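Local coordinates for exopolysaccharide biosynthesis protein (Pantoea stewartii subsp. stewartii DC283, PDB 6TGF), which modifies the glycan biofilm, probably by hydrolysing its exopolysaccharide, and has a bacteriophage tailspike-like parallel beta-helix fold, at residues L122-D134 / Q138-P149. Sequence-based numbering, arbitrary orientation.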
ATOM      1  N   LEU B 122      34.265 -51.224 -23.903  1.00 36.15           N
ATOM      2  CA  LEU B 122      34.335 -51.405 -25.376  1.00 36.25           C
ATOM      3  C   LEU B 122      34.872 -50.110 -25.992  1.00 36.39           C
ATOM      4  O   LEU B 122      34.142 -49.099 -25.955  1.00 36.38           O
ATOM      5  CB  LEU B 122      32.943 -51.747 -25.920  1.00 36.16           C
ATOM      6  CG  LEU B 122      32.359 -53.084 -25.464  1.00 36.15           C
ATOM      7  CD1 LEU B 122      30.962 -53.285 -26.032  1.00 36.15           C
ATOM      8  CD2 LEU B 122      33.259 -54.245 -25.859  1.00 36.22           C
ATOM      9  N   ILE B 123      36.110 -50.136 -26.498  1.00 36.57           N
ATOM     10  CA  ILE B 123      36.757 -48.987 -27.200  1.00 36.78           C
ATOM     11  C   ILE B 123      36.497 -49.124 -28.705  1.00 36.89           C
ATOM     12  O   ILE B 123      36.666 -50.240 -29.240  1.00 36.78           O
ATOM     13  CB  ILE B 123      38.265 -48.897 -26.874  1.00 36.91           C
ATOM     14  CG1 ILE B 123      38.507 -48.525 -25.408  1.00 36.92           C
ATOM     15  CG2 ILE B 123      38.974 -47.929 -27.810  1.00 37.14           C
ATOM     16  CD1 ILE B 123      38.838 -49.697 -24.523  1.00 36.97           C
ATOM     17  N   ALA B 124      36.101 -48.022 -29.349  1.00 37.04           N
ATOM     18  CA  ALA B 124      35.881 -47.905 -30.810  1.00 37.30           C
ATOM     19  C   ALA B 124      35.830 -46.423 -31.196  1.00 37.62           C
ATOM     20  O   ALA B 124      35.985 -45.569 -30.299  1.00 37.40           O
ATOM     21  CB  ALA B 124      34.612 -48.624 -31.201  1.00 37.19           C
ATOM     22  N   ASN B 125      35.631 -46.136 -32.485  1.00 38.16           N
ATOM     23  CA  ASN B 125      35.476 -44.759 -33.028  1.00 38.53           C
ATOM     24  C   ASN B 125      34.250 -44.122 -32.379  1.00 38.46           C
ATOM     25  O   ASN B 125      33.168 -44.702 -32.430  1.00 38.35           O
ATOM     26  CB  ASN B 125      35.361 -44.774 -34.555  1.00 38.86           C
ATOM     27  CG  ASN B 125      35.539 -43.412 -35.191  1.00 39.16           C
ATOM     28  OD1 ASN B 125      35.176 -42.390 -34.611  1.00 39.07           O
ATOM     29  ND2 ASN B 125      36.084 -43.389 -36.396  1.00 39.54           N
ATOM     30  N   PRO B 126      34.368 -42.934 -31.737  1.00 38.62           N
ATOM     31  CA  PRO B 126      33.200 -42.240 -31.191  1.00 38.73           C
ATOM     32  C   PRO B 126      32.138 -41.987 -32.273  1.00 39.20           C
ATOM     33  O   PRO B 126      30.963 -42.020 -31.956  1.00 39.26           O
ATOM     34  CB  PRO B 126      33.759 -40.921 -30.629  1.00 38.72           C
ATOM     35  CG  PRO B 126      35.129 -40.779 -31.263  1.00 38.86           C
ATOM     36  CD  PRO B 126      35.614 -42.195 -31.487  1.00 38.79           C
ATOM     37  N   SER B 127      32.580 -41.746 -33.511  1.00 39.76           N
ATOM     38  CA  SER B 127      31.726 -41.709 -34.726  1.00 40.27           C
ATOM     39  C   SER B 127      31.505 -43.145 -35.214  1.00 40.39           C
ATOM     40  O   SER B 127      32.454 -43.733 -35.766  1.00 40.45           O
ATOM     41  CB  SER B 127      32.340 -40.842 -35.799  1.00 40.64           C
ATOM     42  OG  SER B 127      31.420 -40.620 -36.855  1.00 40.97           O
ATOM     43  N   HIS B 128      30.307 -43.694 -34.992  1.00 40.61           N
ATOM     44  CA  HIS B 128      29.942 -45.088 -35.359  1.00 41.07           C
ATOM     45  C   HIS B 128      28.423 -45.237 -35.488  1.00 41.50           C
ATOM     46  O   HIS B 128      27.688 -44.500 -34.802  1.00 41.16           O
ATOM     47  CB  HIS B 128      30.510 -46.080 -34.333  1.00 40.89           C
ATOM     48  CG  HIS B 128      29.935 -45.936 -32.964  1.00 40.58           C
ATOM     49  ND1 HIS B 128      30.504 -45.119 -32.006  1.00 40.35           N
ATOM     50  CD2 HIS B 128      28.851 -46.499 -32.386  1.00 40.47           C
ATOM     51  CE1 HIS B 128      29.797 -45.184 -30.897  1.00 40.30           C
ATOM     52  NE2 HIS B 128      28.776 -46.024 -31.104  1.00 40.41           N
ATOM     53  N   ALA B 129      27.990 -46.156 -36.354  1.00 42.51           N
ATOM     54  CA  ALA B 129      26.624 -46.724 -36.388  1.00 43.39           C
ATOM     55  C   ALA B 129      26.526 -47.794 -35.298  1.00 43.84           C
ATOM     56  O   ALA B 129      27.554 -48.442 -35.018  1.00 43.55           O
ATOM     57  CB  ALA B 129      26.330 -47.307 -37.747  1.00 43.75           C
ATOM     58  N   MET B 130      25.341 -47.967 -34.707  1.00 44.79           N
ATOM     59  CA  MET B 130      25.084 -48.991 -33.661  1.00 45.44           C
ATOM     60  C   MET B 130      23.725 -49.650 -33.923  1.00 45.72           C
ATOM     61  O   MET B 130      22.741 -48.916 -34.145  1.00 45.64           O
ATOM     62  CB  MET B 130      25.099 -48.369 -32.262  1.00 45.94           C
ATOM     63  CG  MET B 130      25.142 -49.396 -31.146  1.00 46.31           C
ATOM     64  SD  MET B 130      24.938 -48.644 -29.513  1.00 47.04           S
ATOM     65  CE  MET B 130      26.634 -48.201 -29.145  1.00 46.71           C
ATOM     66  N   ALA B 131      23.691 -50.985 -33.897  1.00 46.05           N
ATOM     67  CA  ALA B 131      22.487 -51.817 -34.122  1.00 46.67           C
ATOM     68  C   ALA B 131      22.389 -52.877 -33.020  1.00 46.94           C
ATOM     69  O   ALA B 131      23.410 -53.531 -32.732  1.00 46.70           O
ATOM     70  CB  ALA B 131      22.548 -52.447 -35.491  1.00 46.89           C
ATOM     71  N   LEU B 132      21.202 -53.021 -32.424  1.00 47.75           N
ATOM     72  CA  LEU B 132      20.890 -54.057 -31.406  1.00 48.37           C
ATOM     73  C   LEU B 132      19.697 -54.887 -31.889  1.00 49.41           C
ATOM     74  O   LEU B 132      18.642 -54.290 -32.185  1.00 49.22           O
ATOM     75  CB  LEU B 132      20.587 -53.376 -30.068  1.00 48.24           C
ATOM     76  CG  LEU B 132      20.296 -54.312 -28.894  1.00 48.14           C
ATOM     77  CD1 LEU B 132      21.509 -55.159 -28.548  1.00 47.95           C
ATOM     78  CD2 LEU B 132      19.841 -53.521 -27.679  1.00 48.23           C
ATOM     79  N   GLU B 133      19.881 -56.208 -31.984  1.00 50.67           N
ATOM     80  CA  GLU B 133      18.802 -57.210 -32.192  1.00 51.86           C
ATOM     81  C   GLU B 133      18.668 -58.054 -30.921  1.00 52.46           C
ATOM     82  O   GLU B 133      19.681 -58.206 -30.210  1.00 52.07           O
ATOM     83  CB  GLU B 133      19.114 -58.130 -33.374  1.00 52.21           C
ATOM     84  CG  GLU B 133      19.045 -57.445 -34.725  1.00 52.59           C
ATOM     85  CD  GLU B 133      19.143 -58.384 -35.916  1.00 53.02           C
ATOM     86  OE1 GLU B 133      19.614 -59.524 -35.734  1.00 53.07           O
ATOM     87  OE2 GLU B 133      18.744 -57.973 -37.025  1.00 53.33           O
ATOM     88  N   ASP B 134      17.468 -58.579 -30.657  1.00 53.61           N
ATOM     89  CA  ASP B 134      17.231 -59.622 -29.623  1.00 54.40           C
ATOM     90  C   ASP B 134      17.605 -60.977 -30.236  1.00 55.13           C
ATOM     91  O   ASP B 134      17.920 -61.008 -31.443  1.00 55.13           O
ATOM     92  CB  ASP B 134      15.798 -59.571 -29.077  1.00 54.76           C
ATOM     93  CG  ASP B 134      14.711 -59.954 -30.069  1.00 55.22           C
ATOM     94  OD1 ASP B 134      15.044 -60.222 -31.240  1.00 55.46           O
ATOM     95  OD2 ASP B 134      13.533 -59.979 -29.657  1.00 55.29           O
ATOM     96  N   GLN B 138      14.694 -59.603 -34.012  1.00 58.39           N
ATOM     97  CA  GLN B 138      13.922 -58.331 -33.989  1.00 58.48           C
ATOM     98  C   GLN B 138      14.861 -57.191 -33.579  1.00 57.62           C
ATOM     99  O   GLN B 138      15.512 -57.325 -32.525  1.00 57.93           O
ATOM    100  CB  GLN B 138      12.755 -58.424 -33.003  1.00 59.05           C
ATOM    101  CG  GLN B 138      11.743 -59.510 -33.341  1.00 59.87           C
ATOM    102  CD  GLN B 138      10.603 -59.564 -32.353  1.00 60.36           C
ATOM    103  OE1 GLN B 138      10.740 -59.183 -31.193  1.00 60.13           O
ATOM    104  NE2 GLN B 138       9.461 -60.049 -32.810  1.00 60.94           N
ATOM    105  N   THR B 139      14.923 -56.117 -34.370  1.00 56.86           N
ATOM    106  CA  THR B 139      15.793 -54.936 -34.121  1.00 55.93           C
ATOM    107  C   THR B 139      15.192 -54.084 -32.996  1.00 55.30           C
ATOM    108  O   THR B 139      13.991 -53.762 -33.080  1.00 55.06           O
ATOM    109  CB  THR B 139      15.992 -54.094 -35.388  1.00 55.98           C
ATOM    110  OG1 THR B 139      14.713 -53.854 -35.974  1.00 56.45           O
ATOM    111  CG2 THR B 139      16.898 -54.757 -36.399  1.00 56.03           C
ATOM    112  N   VAL B 140      16.007 -53.745 -31.992  1.00 54.61           N
ATOM    113  CA  VAL B 140      15.659 -52.804 -30.885  1.00 54.30           C
ATOM    114  C   VAL B 140      16.038 -51.393 -31.348  1.00 54.23           C
ATOM    115  O   VAL B 140      15.154 -50.513 -31.342  1.00 54.38           O
ATOM    116  CB  VAL B 140      16.364 -53.185 -29.566  1.00 53.81           C
ATOM    117  CG1 VAL B 140      15.888 -52.331 -28.400  1.00 53.70           C
ATOM    118  CG2 VAL B 140      16.200 -54.662 -29.235  1.00 53.80           C
ATOM    119  N   PHE B 141      17.305 -51.198 -31.734  1.00 54.22           N
ATOM    120  CA  PHE B 141      17.821 -49.987 -32.428  1.00 54.13           C
ATOM    121  C   PHE B 141      18.312 -50.360 -33.829  1.00 53.66           C
ATOM    122  O   PHE B 141      18.656 -51.534 -34.064  1.00 53.08           O
ATOM    123  CB  PHE B 141      19.025 -49.353 -31.724  1.00 54.49           C
ATOM    124  CG  PHE B 141      18.964 -49.246 -30.222  1.00 54.90           C
ATOM    125  CD1 PHE B 141      18.139 -48.317 -29.610  1.00 55.50           C
ATOM    126  CD2 PHE B 141      19.785 -50.029 -29.426  1.00 55.01           C
ATOM    127  CE1 PHE B 141      18.106 -48.205 -28.228  1.00 55.65           C
ATOM    128  CE2 PHE B 141      19.752 -49.916 -28.045  1.00 55.28           C
ATOM    129  CZ  PHE B 141      18.914 -49.004 -27.448  1.00 55.54           C
ATOM    130  N   ASN B 142      18.361 -49.362 -34.714  1.00 53.56           N
ATOM    131  CA  ASN B 142      19.153 -49.371 -35.972  1.00 53.32           C
ATOM    132  C   ASN B 142      19.560 -47.925 -36.275  1.00 53.05           C
ATOM    133  O   ASN B 142      18.864 -47.264 -37.069  1.00 53.38           O
ATOM    134  CB  ASN B 142      18.392 -50.026 -37.128  1.00 53.74           C
ATOM    135  CG  ASN B 142      19.226 -50.161 -38.385  1.00 53.92           C
ATOM    136  OD1 ASN B 142      20.455 -50.136 -38.331  1.00 53.43           O
ATOM    137  ND2 ASN B 142      18.568 -50.316 -39.521  1.00 54.43           N
ATOM    138  N   ILE B 143      20.634 -47.457 -35.635  1.00 52.67           N
ATOM    139  CA  ILE B 143      21.103 -46.040 -35.682  1.00 52.67           C
ATOM    140  C   ILE B 143      22.314 -45.963 -36.608  1.00 52.90           C
ATOM    141  O   ILE B 143      23.355 -46.550 -36.315  1.00 52.19           O
ATOM    142  CB  ILE B 143      21.415 -45.523 -34.264  1.00 52.30           C
ATOM    143  CG1 ILE B 143      20.210 -45.676 -33.332  1.00 52.22           C
ATOM    144  CG2 ILE B 143      21.912 -44.084 -34.309  1.00 52.28           C
ATOM    145  CD1 ILE B 143      20.552 -45.623 -31.862  1.00 51.88           C
ATOM    146  N   PRO B 144      22.219 -45.233 -37.744  1.00 53.70           N
ATOM    147  CA  PRO B 144      23.318 -45.154 -38.706  1.00 54.02           C
ATOM    148  C   PRO B 144      24.470 -44.253 -38.234  1.00 53.96           C
ATOM    149  O   PRO B 144      25.573 -44.434 -38.705  1.00 54.06           O
ATOM    150  CB  PRO B 144      22.643 -44.576 -39.958  1.00 54.43           C
ATOM    151  CG  PRO B 144      21.524 -43.718 -39.409  1.00 54.43           C
ATOM    152  CD  PRO B 144      21.054 -44.435 -38.160  1.00 54.06           C
ATOM    153  N   ASP B 145      24.185 -43.305 -37.336  1.00 54.14           N
ATOM    154  CA  ASP B 145      25.196 -42.407 -36.718  1.00 54.40           C
ATOM    155  C   ASP B 145      24.672 -41.955 -35.352  1.00 53.95           C
ATOM    156  O   ASP B 145      23.659 -41.229 -35.323  1.00 53.81           O
ATOM    157  CB  ASP B 145      25.513 -41.224 -37.637  1.00 55.32           C
ATOM    158  CG  ASP B 145      26.639 -40.326 -37.148  1.00 55.72           C
ATOM    159  OD1 ASP B 145      27.367 -40.737 -36.219  1.00 55.61           O
ATOM    160  OD2 ASP B 145      26.784 -39.220 -37.707  1.00 56.51           O
ATOM    161  N   VAL B 146      25.347 -42.366 -34.274  1.00 53.88           N
ATOM    162  CA  VAL B 146      24.949 -42.081 -32.860  1.00 53.95           C
ATOM    163  C   VAL B 146      25.212 -40.603 -32.541  1.00 54.65           C
ATOM    164  O   VAL B 146      24.776 -40.159 -31.466  1.00 54.04           O
ATOM    165  CB  VAL B 146      25.665 -43.012 -31.859  1.00 53.11           C
ATOM    166  CG1 VAL B 146      25.382 -44.478 -32.145  1.00 52.92           C
ATOM    167  CG2 VAL B 146      27.166 -42.759 -31.788  1.00 52.95           C
ATOM    168  N   SER B 147      25.895 -39.876 -33.433  1.00 56.31           N
ATOM    169  CA  SER B 147      26.214 -38.428 -33.299  1.00 57.54           C
ATOM    170  C   SER B 147      25.080 -37.557 -33.858  1.00 58.88           C
ATOM    171  O   SER B 147      25.119 -36.335 -33.616  1.00 58.69           O
ATOM    172  CB  SER B 147      27.525 -38.110 -33.969  1.00 57.84           C
ATOM    173  OG  SER B 147      28.569 -38.921 -33.448  1.00 57.73           O
ATOM    174  N   GLN B 148      24.113 -38.150 -34.571  1.00 60.90           N
ATOM    175  CA  GLN B 148      22.949 -37.433 -35.166  1.00 62.81           C
ATOM    176  C   GLN B 148      21.647 -37.951 -34.559  1.00 63.53           C
ATOM    177  O   GLN B 148      21.489 -39.155 -34.359  1.00 63.42           O
ATOM    178  CB  GLN B 148      22.917 -37.611 -36.687  1.00 63.91           C
ATOM    179  CG  GLN B 148      24.106 -36.992 -37.406  1.00 64.58           C
ATOM    180  CD  GLN B 148      24.279 -35.529 -37.079  1.00 65.03           C
ATOM    181  OE1 GLN B 148      23.319 -34.763 -37.052  1.00 65.63           O
ATOM    182  NE2 GLN B 148      25.513 -35.132 -36.819  1.00 65.13           N
ATOM    183  N   PRO B 149      20.671 -37.061 -34.262  1.00 64.45           N
ATOM    184  CA  PRO B 149      19.363 -37.485 -33.760  1.00 64.62           C
ATOM    185  C   PRO B 149      18.459 -38.024 -34.880  1.00 65.21           C
ATOM    186  O   PRO B 149      17.947 -39.114 -34.700  1.00 65.58           O
ATOM    187  CB  PRO B 149      18.788 -36.196 -33.157  1.00 64.61           C
ATOM    188  CG  PRO B 149      19.400 -35.092 -33.993  1.00 64.85           C
ATOM    189  CD  PRO B 149      20.778 -35.596 -34.375  1.00 64.73           C
TER
HETATM  190  O   HOH W   1      29.477 -38.810 -36.855  1.00 51.65           O
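The antiparallel beta hairpin of strands 129-134 and 139-143 is zipped by backbone bonds and interrupted by a classic beta bulge. Met-130 and Ile-143 form a hydrogen-bonded pair, N of Met-130 lying 2.9 Å from O of Ile-143. At the bulge, O of Leu-132 accepts a hydrogen bond from N of Val-140 at 2.7 Å and a weak one from N of Phe-141. Leu-132 lies alongside Val-140 and Phe-141, pointing the same way, with CG anti to its own N (chi1 -178°); its CB reaches CD2 of Phe-141 at 3.5 Å, while CD2 of Leu-132 touches CB of Val-140. Near the turn, OD1 of Asp-134 accepts a hydrogen bond from N of Gln-138 on its syn side, 28° out of the carboxylate plane. Beyond the other end, N of Val-146 donates to O of His-128, and CG2 of Val-146 sits over one imidazole face, 3.8 Å from its centroid, a CH-pi contact. ND1 of His-128 also donates to O of Asn-125, tilted from the ring plane, which helps to orient the ring. Strand 139-143 is outermost in a four-stranded sheet within the chain; its Thr-139 O accepts a hydrogen bond from ND2 of Asn-66 of a second subunit. Strand 69-74 flanks 129-134 on its other side, where Met-130 packs on Leu-71 and Ile-73.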